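Local coordinates for probable transcriptional regulator PhnF (Escherichia coli, PDB 2FA1), which is a probable GntR/HutC-family transcriptional regulator, encoded in an operon for alkylphosphonate uptake and C-P lyase, whose effector-binding UTRA domain is described here, at residues A[33-38]-A[144-149]; A[49-54]-A[79-84]; A[9-14]-A[61-66]; A[125-130]-A[154-159]. All blocks are in the same frame, centred on the assembly; numbering follows the deposited sequence.

Contact 1 of 4, residues A[33-38]-A[144-149]; sequences SGHVAD and YSVSLT
The aromatic part of this contact joins His35 to Tyr144 in an offset edge-to-face (T-shaped) pair. The ring centroids are 5.2 Å apart and the planes stand at 77°, with the Tyr144 edge carrying CE2 directed at a face of the imidazole. Tyrosine suits the place because its ring spans the gap from strand 143-150 up to helix 34-40, while the helix offers the flat side of the histidine to it. The torsion that sets this up is chi1 of Tyr144, 170°, which swings CG away from the backbone N and sends the ring toward the helix.

The apolar part lies one residue further along the helix. Val36 CG2 rests 4.1 Å from Tyr144 CD2, and the Val36 backbone is about as near, its CA 4.0 Å from that same CD2. Valine is short enough for both its CA and its CG2 to lie close to the ring. On the strand, Val146 adds its CG2 methyl beside the imidazole.

The polar part includes the start of the helix, where Ser33 occupies the N-cap. Its OG accepts a weak hydrogen bond from Val36 N at 3.3 Å, engaging one of the amides of the first turn. Tyr144 OH, for its part, is hydrogen-bonded to Arg130 NH1 on the adjacent strand 125-135.

Helix 34-40 thus packs on one face of the six-stranded antiparallel sheet. Tyr144 joins two chemistries: carbon contacts through CD2 and CE2 and a polar end tied to an arginine, whose positive charge would probably polarise the phenol.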
loop_
_atom_site.group_PDB
_atom_site.type_symbol
_atom_site.label_atom_id
_atom_site.label_comp_id
_atom_site.label_asym_id
_atom_site.label_seq_id
_atom_site.Cartn_x
_atom_site.Cartn_y
_atom_site.Cartn_z
ATOM N N SER A 33 0.943 22.426 -10.686
ATOM C CA SER A 33 0.482 22.825 -9.345
ATOM C C SER A 33 1.608 22.725 -8.321
ATOM O O SER A 33 2.634 22.139 -8.590
ATOM C CB SER A 33 -0.676 21.906 -8.938
ATOM O OG SER A 33 -0.216 20.612 -8.690
ATOM N N GLY A 34 1.423 23.268 -7.121
ATOM C CA GLY A 34 2.493 23.201 -6.149
ATOM C C GLY A 34 2.901 21.806 -5.791
ATOM O O GLY A 34 4.085 21.544 -5.725
ATOM N N HIS A 35 1.952 20.863 -5.640
ATOM C CA HIS A 35 2.283 19.441 -5.319
ATOM C C HIS A 35 3.011 18.776 -6.473
ATOM O O HIS A 35 3.972 18.005 -6.244
ATOM C CB HIS A 35 1.092 18.577 -4.679
ATOM C CG HIS A 35 0.257 17.708 -5.619
ATOM N ND1 HIS A 35 0.051 16.350 -5.401
ATOM C CD2 HIS A 35 -0.547 18.030 -6.666
ATOM C CE1 HIS A 35 -0.756 15.865 -6.334
ATOM N NE2 HIS A 35 -1.127 16.865 -7.121
ATOM N N VAL A 36 2.534 19.042 -7.682
ATOM C CA VAL A 36 3.155 18.428 -8.858
ATOM C C VAL A 36 4.604 18.961 -9.062
ATOM O O VAL A 36 5.563 18.182 -9.318
ATOM C CB VAL A 36 2.318 18.634 -10.150
ATOM C CG1 VAL A 36 3.125 18.198 -11.424
ATOM C CG2 VAL A 36 1.014 17.864 -10.072
ATOM N N ALA A 37 4.734 20.260 -9.017
ATOM C CA ALA A 37 6.083 20.902 -9.096
ATOM C C ALA A 37 7.059 20.405 -7.999
ATOM O O ALA A 37 8.242 20.062 -8.279
ATOM C CB ALA A 37 5.928 22.405 -9.071
ATOM N N ASP A 38 6.591 20.296 -6.742
ATOM C CA ASP A 38 7.440 19.679 -5.703
ATOM C C ASP A 38 7.841 18.295 -5.982
ATOM O O ASP A 38 8.950 17.928 -5.774
ATOM C CB ASP A 38 6.744 19.632 -4.334
ATOM C CG ASP A 38 6.910 20.938 -3.521
ATOM O OD1 ASP A 38 7.902 21.693 -3.772
ATOM O OD2 ASP A 38 6.017 21.210 -2.681
ATOM N N TYR A 144 5.585 11.904 -12.147
ATOM C CA TYR A 144 4.913 11.812 -10.833
ATOM C C TYR A 144 3.510 11.289 -11.201
ATOM O O TYR A 144 2.874 11.916 -12.081
ATOM C CB TYR A 144 4.754 13.211 -10.320
ATOM C CG TYR A 144 3.885 13.375 -9.099
ATOM C CD1 TYR A 144 4.043 12.475 -8.017
ATOM C CD2 TYR A 144 2.963 14.391 -9.015
ATOM C CE1 TYR A 144 3.274 12.675 -6.760
ATOM C CE2 TYR A 144 2.172 14.553 -7.800
ATOM C CZ TYR A 144 2.355 13.697 -6.725
ATOM O OH TYR A 144 1.632 13.839 -5.530
ATOM N N SER A 145 3.052 10.245 -10.478
ATOM C CA SER A 145 1.694 9.767 -10.821
ATOM C C SER A 145 0.904 9.636 -9.547
ATOM O O SER A 145 1.457 9.295 -8.491
ATOM C CB SER A 145 1.743 8.464 -11.557
ATOM O OG SER A 145 2.069 7.397 -10.744
ATOM N N VAL A 146 -0.405 9.857 -9.654
ATOM C CA VAL A 146 -1.254 9.751 -8.491
ATOM C C VAL A 146 -2.430 8.882 -8.936
ATOM O O VAL A 146 -3.190 9.332 -9.818
ATOM C CB VAL A 146 -1.827 11.132 -8.151
ATOM C CG1 VAL A 146 -2.811 11.083 -6.839
ATOM C CG2 VAL A 146 -0.695 12.230 -8.018
ATOM N N SER A 147 -2.537 7.708 -8.332
ATOM C CA SER A 147 -3.577 6.729 -8.665
ATOM C C SER A 147 -4.647 6.827 -7.598
ATOM O O SER A 147 -4.334 6.862 -6.392
ATOM C CB SER A 147 -2.925 5.334 -8.531
ATOM O OG SER A 147 -3.811 4.347 -8.919
ATOM N N LEU A 148 -5.916 6.784 -7.994
ATOM C CA LEU A 148 -7.022 6.738 -7.009
ATOM C C LEU A 148 -7.869 5.545 -7.442
ATOM O O LEU A 148 -8.263 5.445 -8.605
ATOM C CB LEU A 148 -7.913 8.008 -7.085
ATOM C CG LEU A 148 -7.183 9.307 -6.775
ATOM C CD1 LEU A 148 -8.237 10.337 -7.053
ATOM C CD2 LEU A 148 -6.838 9.223 -5.363
ATOM N N THR A 149 -7.968 4.550 -6.540
ATOM C CA THR A 149 -8.640 3.300 -6.826
ATOM C C THR A 149 -9.703 2.986 -5.820
ATOM O O THR A 149 -9.494 3.045 -4.635
ATOM C CB THR A 149 -7.727 2.077 -6.735
ATOM O OG1 THR A 149 -6.981 2.100 -5.484
ATOM C CG2 THR A 149 -6.747 1.953 -7.872
#

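Contact 2 of 4, residues A[49-54]-A[79-84]; sequences IHLRTL and QRFDSG
Phe81 reaches down from the loop between helix 75-78 and helix 86-94 onto Leu51 and Thr53 of strand 47-57. Its CB is the first atom to meet the strand, 4.2 Å from Leu51 CD2. CG is turned anti to the backbone N (chi1 172°), which carries the ring toward the strand. CD2 then comes 4.0 Å from the same leucine methyl, the two side chains crossing at a slant. One atom further out the partner changes: CE2 lies 3.8 Å from Thr53 CG2, and here the side chains meet at about a right angle.

Leu51 and Thr53 are two residues apart, so both point to the same side of the six-stranded antiparallel sheet of the UTRA domain, and a single ring can bridge them. The loop and helix 86-94 thereby cover this sheet face, where Leu86 touches both Leu51 and Phe81, and Phe89 meets Phe81 edge-to-face.

Threonine suits its place beside the ring because its two branches do different work. CG2 goes to the phenylalanine, whereas OG1, held in the crowded position between backbone N and carbonyl carbon (chi1 57°), hydrogen-bonds His67 NE2 on the neighbouring strand 60-69. The loop also wraps around its own aromatic ring. Ser83 N sits 3.9 Å above one face of Phe81, displaced toward the rim, and Gly84 C lies in the ring plane at its edge. At Gly84 the backbone has a positive phi of 109°, a conformation that calls for glycine, which has no side chain to meet the preceding carbonyl O.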
loop_
_atom_site.group_PDB
_atom_site.type_symbol
_atom_site.label_atom_id
_atom_site.label_comp_id
_atom_site.label_asym_id
_atom_site.label_seq_id
_atom_site.Cartn_x
_atom_site.Cartn_y
_atom_site.Cartn_z
ATOM N N ILE A 49 3.545 17.773 -18.897
ATOM C CA ILE A 49 2.617 17.021 -19.734
ATOM C C ILE A 49 1.758 16.293 -18.699
ATOM O O ILE A 49 2.283 15.600 -17.856
ATOM C CB ILE A 49 3.390 16.016 -20.610
ATOM C CG1 ILE A 49 4.257 16.763 -21.661
ATOM C CG2 ILE A 49 2.372 15.071 -21.300
ATOM C CD1 ILE A 49 5.283 15.756 -22.333
ATOM N N HIS A 50 0.452 16.468 -18.816
ATOM C CA HIS A 50 -0.468 15.747 -17.923
ATOM C C HIS A 50 -1.283 14.789 -18.785
ATOM O O HIS A 50 -1.969 15.230 -19.724
ATOM C CB HIS A 50 -1.401 16.820 -17.375
ATOM C CG HIS A 50 -2.495 16.255 -16.531
ATOM N ND1 HIS A 50 -3.682 16.913 -16.320
ATOM C CD2 HIS A 50 -2.575 15.089 -15.838
ATOM C CE1 HIS A 50 -4.456 16.169 -15.543
ATOM N NE2 HIS A 50 -3.774 15.106 -15.172
ATOM N N LEU A 51 -1.198 13.493 -18.416
ATOM C CA LEU A 51 -2.043 12.444 -19.038
ATOM C C LEU A 51 -2.916 11.916 -17.930
ATOM O O LEU A 51 -2.390 11.608 -16.844
ATOM C CB LEU A 51 -1.153 11.296 -19.512
ATOM C CG LEU A 51 -1.032 11.361 -21.020
ATOM C CD1 LEU A 51 -0.119 12.592 -21.288
ATOM C CD2 LEU A 51 -0.402 10.146 -21.600
ATOM N N ARG A 52 -4.209 11.693 -18.225
ATOM C CA ARG A 52 -5.044 11.033 -17.224
ATOM C C ARG A 52 -5.556 9.741 -17.835
ATOM O O ARG A 52 -6.001 9.723 -19.022
ATOM C CB ARG A 52 -6.176 11.974 -16.886
ATOM C CG ARG A 52 -7.226 11.279 -15.881
ATOM C CD ARG A 52 -8.353 12.283 -15.670
ATOM N NE ARG A 52 -7.818 13.429 -14.872
ATOM C CZ ARG A 52 -8.232 14.702 -14.925
ATOM N NH1 ARG A 52 -9.201 15.131 -15.776
ATOM N NH2 ARG A 52 -7.625 15.606 -14.135
ATOM N N THR A 53 -5.521 8.650 -17.081
ATOM C CA THR A 53 -6.023 7.354 -17.633
ATOM C C THR A 53 -7.059 6.827 -16.665
ATOM O O THR A 53 -7.117 7.191 -15.484
ATOM C CB THR A 53 -4.899 6.297 -17.747
ATOM O OG1 THR A 53 -4.263 6.069 -16.461
ATOM C CG2 THR A 53 -3.701 6.817 -18.740
ATOM N N LEU A 54 -7.884 5.907 -17.220
ATOM C CA LEU A 54 -8.888 5.290 -16.321
ATOM C C LEU A 54 -9.088 3.833 -16.771
ATOM O O LEU A 54 -9.148 3.543 -17.984
ATOM C CB LEU A 54 -10.184 6.002 -16.586
ATOM C CG LEU A 54 -11.371 5.608 -15.682
ATOM C CD1 LEU A 54 -11.175 5.941 -14.278
ATOM C CD2 LEU A 54 -12.637 6.185 -16.231
ATOM N N GLN A 79 1.347 12.706 -26.558
ATOM C CA GLN A 79 0.059 13.134 -27.113
ATOM C C GLN A 79 -0.588 12.064 -27.987
ATOM O O GLN A 79 -1.786 12.089 -28.122
ATOM C CB GLN A 79 0.222 14.413 -27.912
ATOM C CG GLN A 79 0.845 14.197 -29.292
ATOM C CD GLN A 79 1.221 15.551 -29.964
ATOM O OE1 GLN A 79 2.234 16.215 -29.622
ATOM N NE2 GLN A 79 0.447 15.899 -30.995
ATOM N N ARG A 80 0.209 11.094 -28.480
ATOM C CA ARG A 80 -0.268 10.000 -29.325
ATOM C C ARG A 80 -0.713 8.793 -28.562
ATOM O O ARG A 80 -1.248 7.818 -29.194
ATOM C CB ARG A 80 0.829 9.661 -30.351
ATOM C CG ARG A 80 1.081 10.854 -31.336
ATOM C CD ARG A 80 2.235 10.594 -32.418
ATOM N NE ARG A 80 2.073 11.559 -33.573
ATOM C CZ ARG A 80 2.453 12.857 -33.584
ATOM N NH1 ARG A 80 3.075 13.440 -32.558
ATOM N NH2 ARG A 80 2.190 13.610 -34.673
ATOM N N PHE A 81 -0.599 8.808 -27.224
ATOM C CA PHE A 81 -1.096 7.625 -26.446
ATOM C C PHE A 81 -2.617 7.561 -26.518
ATOM O O PHE A 81 -3.256 8.568 -26.408
ATOM C CB PHE A 81 -0.597 7.709 -25.000
ATOM C CG PHE A 81 -1.211 6.669 -24.092
ATOM C CD1 PHE A 81 -0.777 5.345 -24.197
ATOM C CD2 PHE A 81 -2.223 7.025 -23.226
ATOM C CE1 PHE A 81 -1.348 4.339 -23.352
ATOM C CE2 PHE A 81 -2.793 6.027 -22.382
ATOM C CZ PHE A 81 -2.329 4.717 -22.478
ATOM N N ASP A 82 -3.171 6.350 -26.691
ATOM C CA ASP A 82 -4.610 6.186 -26.846
ATOM C C ASP A 82 -5.177 5.294 -25.743
ATOM O O ASP A 82 -6.110 5.701 -25.017
ATOM C CB ASP A 82 -4.801 5.555 -28.231
ATOM C CG ASP A 82 -6.239 5.446 -28.654
ATOM O OD1 ASP A 82 -7.161 5.989 -27.967
ATOM O OD2 ASP A 82 -6.430 4.824 -29.739
ATOM N N SER A 83 -4.603 4.090 -25.591
ATOM C CA SER A 83 -5.054 3.139 -24.588
ATOM C C SER A 83 -3.998 2.120 -24.370
ATOM O O SER A 83 -3.078 1.931 -25.225
ATOM C CB SER A 83 -6.370 2.482 -25.051
ATOM O OG SER A 83 -6.062 1.580 -26.151
ATOM N N GLY A 84 -4.106 1.402 -23.253
ATOM C CA GLY A 84 -3.178 0.357 -22.964
ATOM C C GLY A 84 -2.271 0.774 -21.823
ATOM O O GLY A 84 -2.616 1.727 -21.062
#

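Contact 3 of 4, residues A[9-14]-A[61-66]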
loop_
_atom_site.group_PDB
_atom_site.type_symbol
_atom_site.label_atom_id
_atom_site.label_comp_id
_atom_site.label_asym_id
_atom_site.label_seq_id
_atom_site.Cartn_x
_atom_site.Cartn_y
_atom_site.Cartn_z
ATOM N N PHE A 9 -10.599 -7.409 -7.389
ATOM C CA PHE A 9 -9.436 -7.426 -8.313
ATOM C C PHE A 9 -8.115 -7.216 -7.557
ATOM O O PHE A 9 -8.130 -6.506 -6.582
ATOM C CB PHE A 9 -9.585 -6.296 -9.328
ATOM C CG PHE A 9 -10.807 -6.443 -10.213
ATOM C CD1 PHE A 9 -11.927 -5.667 -9.979
ATOM C CD2 PHE A 9 -10.837 -7.413 -11.214
ATOM C CE1 PHE A 9 -13.116 -5.828 -10.731
ATOM C CE2 PHE A 9 -12.014 -7.559 -12.013
ATOM C CZ PHE A 9 -13.107 -6.763 -11.785
ATOM N N SER A 10 -6.987 -7.778 -8.033
ATOM C CA SER A 10 -5.627 -7.534 -7.421
ATOM C C SER A 10 -4.745 -6.818 -8.405
ATOM O O SER A 10 -4.745 -7.159 -9.601
ATOM C CB SER A 10 -4.887 -8.839 -7.030
ATOM O OG SER A 10 -5.589 -9.568 -6.038
ATOM N N GLN A 11 -4.031 -5.768 -7.984
ATOM C CA GLN A 11 -3.064 -5.079 -8.861
ATOM C C GLN A 11 -1.693 -5.082 -8.185
ATOM O O GLN A 11 -1.575 -4.766 -7.014
ATOM C CB GLN A 11 -3.470 -3.614 -9.240
ATOM C CG GLN A 11 -4.580 -3.416 -10.392
ATOM C CD GLN A 11 -5.115 -1.944 -10.578
ATOM O OE1 GLN A 11 -5.804 -1.631 -11.577
ATOM N NE2 GLN A 11 -4.772 -1.044 -9.636
ATOM N N ASN A 12 -0.654 -5.432 -8.936
ATOM C CA ASN A 12 0.705 -5.392 -8.429
ATOM C C ASN A 12 1.187 -3.961 -8.143
ATOM O O ASN A 12 1.201 -3.054 -8.997
ATOM C CB ASN A 12 1.600 -6.218 -9.377
ATOM C CG ASN A 12 3.076 -6.252 -8.991
ATOM O OD1 ASN A 12 3.602 -5.439 -8.234
ATOM N ND2 ASN A 12 3.776 -7.248 -9.563
ATOM N N LEU A 13 1.564 -3.729 -6.906
ATOM C CA LEU A 13 1.933 -2.389 -6.450
ATOM C C LEU A 13 3.149 -1.937 -7.239
ATOM O O LEU A 13 3.306 -0.762 -7.507
ATOM C CB LEU A 13 2.202 -2.402 -4.916
ATOM C CG LEU A 13 2.547 -1.053 -4.280
ATOM C CD1 LEU A 13 1.327 -0.119 -4.350
ATOM C CD2 LEU A 13 2.972 -1.240 -2.871
ATOM N N LEU A 14 4.002 -2.865 -7.643
ATOM C CA LEU A 14 5.219 -2.463 -8.345
ATOM C C LEU A 14 5.073 -2.393 -9.869
ATOM O O LEU A 14 6.011 -1.914 -10.526
ATOM C CB LEU A 14 6.417 -3.342 -7.937
ATOM C CG LEU A 14 6.643 -3.463 -6.432
ATOM C CD1 LEU A 14 7.380 -4.784 -6.129
ATOM C CD2 LEU A 14 7.381 -2.194 -5.907
ATOM N N ALA A 61 -16.104 2.534 -13.299
ATOM C CA ALA A 61 -14.733 3.089 -13.130
ATOM C C ALA A 61 -14.056 2.478 -11.896
ATOM O O ALA A 61 -14.627 2.523 -10.783
ATOM C CB ALA A 61 -14.845 4.651 -12.877
ATOM N N LEU A 62 -12.828 2.037 -12.067
ATOM C CA LEU A 62 -12.124 1.386 -10.965
ATOM C C LEU A 62 -10.899 2.130 -10.503
ATOM O O LEU A 62 -10.597 2.168 -9.317
ATOM C CB LEU A 62 -11.672 0.010 -11.426
ATOM C CG LEU A 62 -12.788 -1.000 -11.666
ATOM C CD1 LEU A 62 -12.149 -2.349 -11.646
ATOM C CD2 LEU A 62 -13.911 -0.917 -10.731
ATOM N N CYS A 63 -10.106 2.600 -11.478
ATOM C CA CYS A 63 -8.768 3.125 -11.150
ATOM C C CYS A 63 -8.485 4.332 -12.048
ATOM O O CYS A 63 -8.437 4.187 -13.278
ATOM C CB CYS A 63 -7.690 2.042 -11.461
ATOM S SG CYS A 63 -6.054 2.817 -11.018
ATOM N N LEU A 64 -8.306 5.519 -11.452
ATOM C CA LEU A 64 -8.040 6.710 -12.231
ATOM C C LEU A 64 -6.578 7.077 -11.910
ATOM O O LEU A 64 -6.228 7.028 -10.758
ATOM C CB LEU A 64 -8.870 7.825 -11.613
ATOM C CG LEU A 64 -8.573 9.221 -12.155
ATOM C CD1 LEU A 64 -9.264 9.203 -13.552
ATOM C CD2 LEU A 64 -9.182 10.280 -11.197
ATOM N N ILE A 65 -5.759 7.421 -12.911
ATOM C CA ILE A 65 -4.360 7.853 -12.594
ATOM C C ILE A 65 -4.089 9.153 -13.351
ATOM O O ILE A 65 -4.386 9.244 -14.550
ATOM C CB ILE A 65 -3.375 6.794 -13.074
ATOM C CG1 ILE A 65 -3.743 5.388 -12.534
ATOM C CG2 ILE A 65 -1.890 7.124 -12.644
ATOM C CD1 ILE A 65 -2.797 4.243 -12.951
ATOM N N ASP A 66 -3.490 10.118 -12.648
ATOM C CA ASP A 66 -3.000 11.350 -13.239
ATOM C C ASP A 66 -1.510 11.204 -13.348
ATOM O O ASP A 66 -0.885 10.938 -12.326
ATOM C CB ASP A 66 -3.418 12.529 -12.388
ATOM C CG ASP A 66 -4.899 12.861 -12.622
ATOM O OD1 ASP A 66 -5.275 13.278 -13.721
ATOM O OD2 ASP A 66 -5.694 12.664 -11.694
#
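Phe9 lays the CD1-CE1 side of its ring against Leu62, whose CD1 is 3.7 Å from each of the atoms Phe9 CD1 and Phe9 CE1. The two side chains cross at about a right angle, and one leucine methyl, CD1, does all the touching. Leu62 and the next residue, Cys63, form a classic beta bulge in strand 60-69, both facing Arg55 on the neighbouring strand 47-57. The bulge turns these two consecutive side chains toward strand 9-12, something a regular strand would not do.

The backbones are well separated, Phe9 CA lying 9.6 Å from Leu62 CA, and long side chains bridge the distance. Gln11 does so with a chain extended beyond CG, bringing OE1 to 4.1 Å from Cys63 CB in one of its two deposited conformers, so this contact is tentative. A small cysteine suits the place opposite the amide oxygen. Arg55 contacts both residues of strand 9-12: it makes a cation-pi contact with Phe9, and in that same conformer its NH1 hydrogen-bonds Gln11 OE1, giving the amide oxygen a polar partner.

Strand 9-12 pairs in parallel with strand 154-159, and Ser10 OG reaches Arg104 NH1 of the second subunit. The strand ends in an Asx turn: Asn12 OD1 accepts from Leu14 N at 2.7 Å, with the donor tilted 25° from the carbonyl plane.

Contact 4 of 4, residues A[125-130]-A[154-159]; sequences PLLCVR and IEFTME
Val129 and Phe156 reach toward each other from opposite directions in the tight part of this contact, the methyl CG2 of Val129 lying oblique to the ring, 3.6 Å from Phe156 CE2 and also from Phe156 CZ. Leu127 joins them from two residues earlier, on the same side of the strand: its CD1 is 3.9 Å from Phe156 CD2 as the two side chains run antiparallel past one another. That methyl also touches the backbone, 3.6 Å from Ile154 O. The ring gets there because CG of Phe156 stands anti to the carbonyl carbon (chi1 -73°), carrying the aromatic end across to the other strand. Phenylalanine is long enough to span the layers, while the branched leucine and valine offer methyls along the CD2, CE2 and CZ side of the ring.

Elsewhere the contact is loose. The axes of strands 125-130 and 154-159 pass 9.0 Å apart at 31° with no hydrogen bond between them, one in the six-stranded antiparallel sheet, the other in the short sheet with strand 9-12. Ile154 CG2 stays 5.6 Å from Leu127 CD1, its side chain turning instead to Phe9 and Gln11.

The subunit interface is polar: Arg130 NH2 pairs with Glu155 OE2 of the second subunit, and Glu155 OE2 with Arg130 NH2 of that subunit. Residues 156-159 pair with an antiparallel strand there, continuing the small sheet; exposed Glu159 bonds Gln102 NE2 of the second subunit.

The chemistry therefore divides by direction: carbon meets carbon between the layers, whereas buried charges are probably neutralised, at least in part, by the partner subunit.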
loop_
_atom_site.group_PDB
_atom_site.type_symbol
_atom_site.label_atom_id
_atom_site.label_comp_id
_atom_site.label_asym_id
_atom_site.label_seq_id
_atom_site.Cartn_x
_atom_site.Cartn_y
_atom_site.Cartn_z
ATOM N N PRO A 125 -14.592 4.974 0.357
ATOM C CA PRO A 125 -13.116 4.818 0.521
ATOM C C PRO A 125 -12.281 4.536 -0.752
ATOM O O PRO A 125 -12.591 3.585 -1.539
ATOM C CB PRO A 125 -12.993 3.645 1.516
ATOM C CG PRO A 125 -14.199 3.748 2.297
ATOM C CD PRO A 125 -15.280 4.037 1.263
ATOM N N LEU A 126 -11.191 5.312 -0.880
ATOM C CA LEU A 126 -10.266 5.190 -2.023
ATOM C C LEU A 126 -8.874 4.863 -1.524
ATOM O O LEU A 126 -8.514 5.371 -0.434
ATOM C CB LEU A 126 -10.151 6.477 -2.816
ATOM C CG LEU A 126 -11.354 7.206 -3.370
ATOM C CD1 LEU A 126 -10.870 8.561 -3.939
ATOM C CD2 LEU A 126 -11.939 6.287 -4.392
ATOM N N LEU A 127 -8.103 4.081 -2.296
ATOM C CA LEU A 127 -6.662 3.912 -2.035
ATOM C C LEU A 127 -5.989 4.923 -2.934
ATOM O O LEU A 127 -6.359 5.056 -4.149
ATOM C CB LEU A 127 -6.179 2.521 -2.432
ATOM C CG LEU A 127 -6.391 1.436 -1.372
ATOM C CD1 LEU A 127 -6.484 -0.061 -1.905
ATOM C CD2 LEU A 127 -5.344 1.628 -0.280
ATOM N N CYS A 128 -5.031 5.683 -2.389
ATOM C CA CYS A 128 -4.334 6.652 -3.180
ATOM C C CYS A 128 -2.854 6.249 -3.220
ATOM O O CYS A 128 -2.246 6.079 -2.141
ATOM C CB CYS A 128 -4.504 8.003 -2.584
ATOM S SG CYS A 128 -3.426 9.321 -3.334
ATOM N N VAL A 129 -2.303 6.018 -4.429
ATOM C CA VAL A 129 -0.910 5.524 -4.541
ATOM C C VAL A 129 -0.175 6.593 -5.349
ATOM O O VAL A 129 -0.569 6.927 -6.505
ATOM C CB VAL A 129 -0.757 4.143 -5.210
ATOM C CG1 VAL A 129 0.699 3.785 -5.297
ATOM C CG2 VAL A 129 -1.476 3.072 -4.392
ATOM N N ARG A 130 0.906 7.123 -4.784
ATOM C CA ARG A 130 1.574 8.278 -5.463
ATOM C C ARG A 130 3.000 7.825 -5.637
ATOM O O ARG A 130 3.619 7.203 -4.719
ATOM C CB ARG A 130 1.554 9.545 -4.623
ATOM C CG ARG A 130 0.112 10.103 -4.343
ATOM C CD ARG A 130 0.100 11.442 -3.765
ATOM N NE ARG A 130 0.477 11.383 -2.372
ATOM C CZ ARG A 130 1.358 12.190 -1.768
ATOM N NH1 ARG A 130 1.967 13.169 -2.404
ATOM N NH2 ARG A 130 1.572 12.037 -0.458
ATOM N N ILE A 154 -10.412 -3.042 -5.517
ATOM C CA ILE A 154 -8.993 -3.397 -5.810
ATOM C C ILE A 154 -8.142 -3.442 -4.557
ATOM O O ILE A 154 -8.285 -2.524 -3.724
ATOM C CB ILE A 154 -8.380 -2.397 -6.821
ATOM C CG1 ILE A 154 -8.875 -2.592 -8.270
ATOM C CG2 ILE A 154 -6.834 -2.569 -6.884
ATOM C CD1 ILE A 154 -8.587 -1.363 -9.181
ATOM N N GLU A 155 -7.325 -4.522 -4.421
ATOM C CA GLU A 155 -6.289 -4.654 -3.386
ATOM C C GLU A 155 -4.926 -4.710 -4.094
ATOM O O GLU A 155 -4.816 -5.182 -5.246
ATOM C CB GLU A 155 -6.609 -5.924 -2.552
ATOM C CG GLU A 155 -5.434 -6.477 -1.716
ATOM C CD GLU A 155 -5.878 -7.591 -0.773
ATOM O OE1 GLU A 155 -6.330 -8.630 -1.304
ATOM O OE2 GLU A 155 -5.765 -7.474 0.491
ATOM N N PHE A 156 -3.895 -4.174 -3.460
ATOM C CA PHE A 156 -2.561 -4.173 -4.061
ATOM C C PHE A 156 -1.760 -5.299 -3.514
ATOM O O PHE A 156 -1.870 -5.614 -2.341
ATOM C CB PHE A 156 -1.821 -2.873 -3.792
ATOM C CG PHE A 156 -2.360 -1.694 -4.612
ATOM C CD1 PHE A 156 -1.933 -1.525 -5.911
ATOM C CD2 PHE A 156 -3.235 -0.761 -4.032
ATOM C CE1 PHE A 156 -2.484 -0.444 -6.709
ATOM C CE2 PHE A 156 -3.770 0.303 -4.781
ATOM C CZ PHE A 156 -3.368 0.469 -6.102
ATOM N N THR A 157 -0.893 -5.869 -4.373
ATOM C CA THR A 157 -0.041 -6.965 -3.889
ATOM C C THR A 157 1.422 -6.604 -4.140
ATOM O O THR A 157 1.719 -5.836 -5.047
ATOM C CB THR A 157 -0.358 -8.313 -4.629
ATOM O OG1 THR A 157 -0.191 -8.117 -6.031
ATOM C CG2 THR A 157 -1.803 -8.720 -4.348
ATOM N N MET A 158 2.338 -7.215 -3.401
ATOM C CA MET A 158 3.749 -6.990 -3.728
ATOM C C MET A 158 4.499 -8.268 -3.384
ATOM O O MET A 158 4.196 -8.921 -2.374
ATOM C CB MET A 158 4.280 -5.743 -2.992
ATOM C CG MET A 158 5.778 -5.614 -2.884
ATOM S SD MET A 158 6.113 -3.967 -2.291
ATOM C CE MET A 158 4.779 -3.854 -1.106
ATOM N N GLU A 159 5.380 -8.676 -4.293
ATOM C CA GLU A 159 6.207 -9.890 -4.052
ATOM C C GLU A 159 7.573 -9.389 -3.688
ATOM O O GLU A 159 8.089 -8.396 -4.274
ATOM C CB GLU A 159 6.337 -10.726 -5.324
ATOM C CG GLU A 159 5.024 -11.278 -5.821
ATOM C CD GLU A 159 4.586 -12.438 -5.008
ATOM O OE1 GLU A 159 5.483 -13.057 -4.384
ATOM O OE2 GLU A 159 3.360 -12.725 -4.983
#

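All four contacts rest on the six-stranded antiparallel sheet of the UTRA domain, whose neighbouring strands carry, in order, segments 49-54, 61-66, 144-149 and 125-130. Contact 1 lies on one face, under helix 34-40; contacts 2, 3 and 4 lie on the other. Contact 2, its centre 15 Å from that of contact 1, is nested along the chain inside the loop closed by contact 1, and contact 3 closes before contact 4 opens. Contact 3 touches contacts 1, 2 and 4, and contact 1 also touches contact 4. Contacts 3 and 4 have centres 7 Å apart, because strands 9-12 and 154-159 pair in parallel. Contacts 1, 3 and 4 touch the second subunit, so parts that pack the domain also lie at the dimer interface.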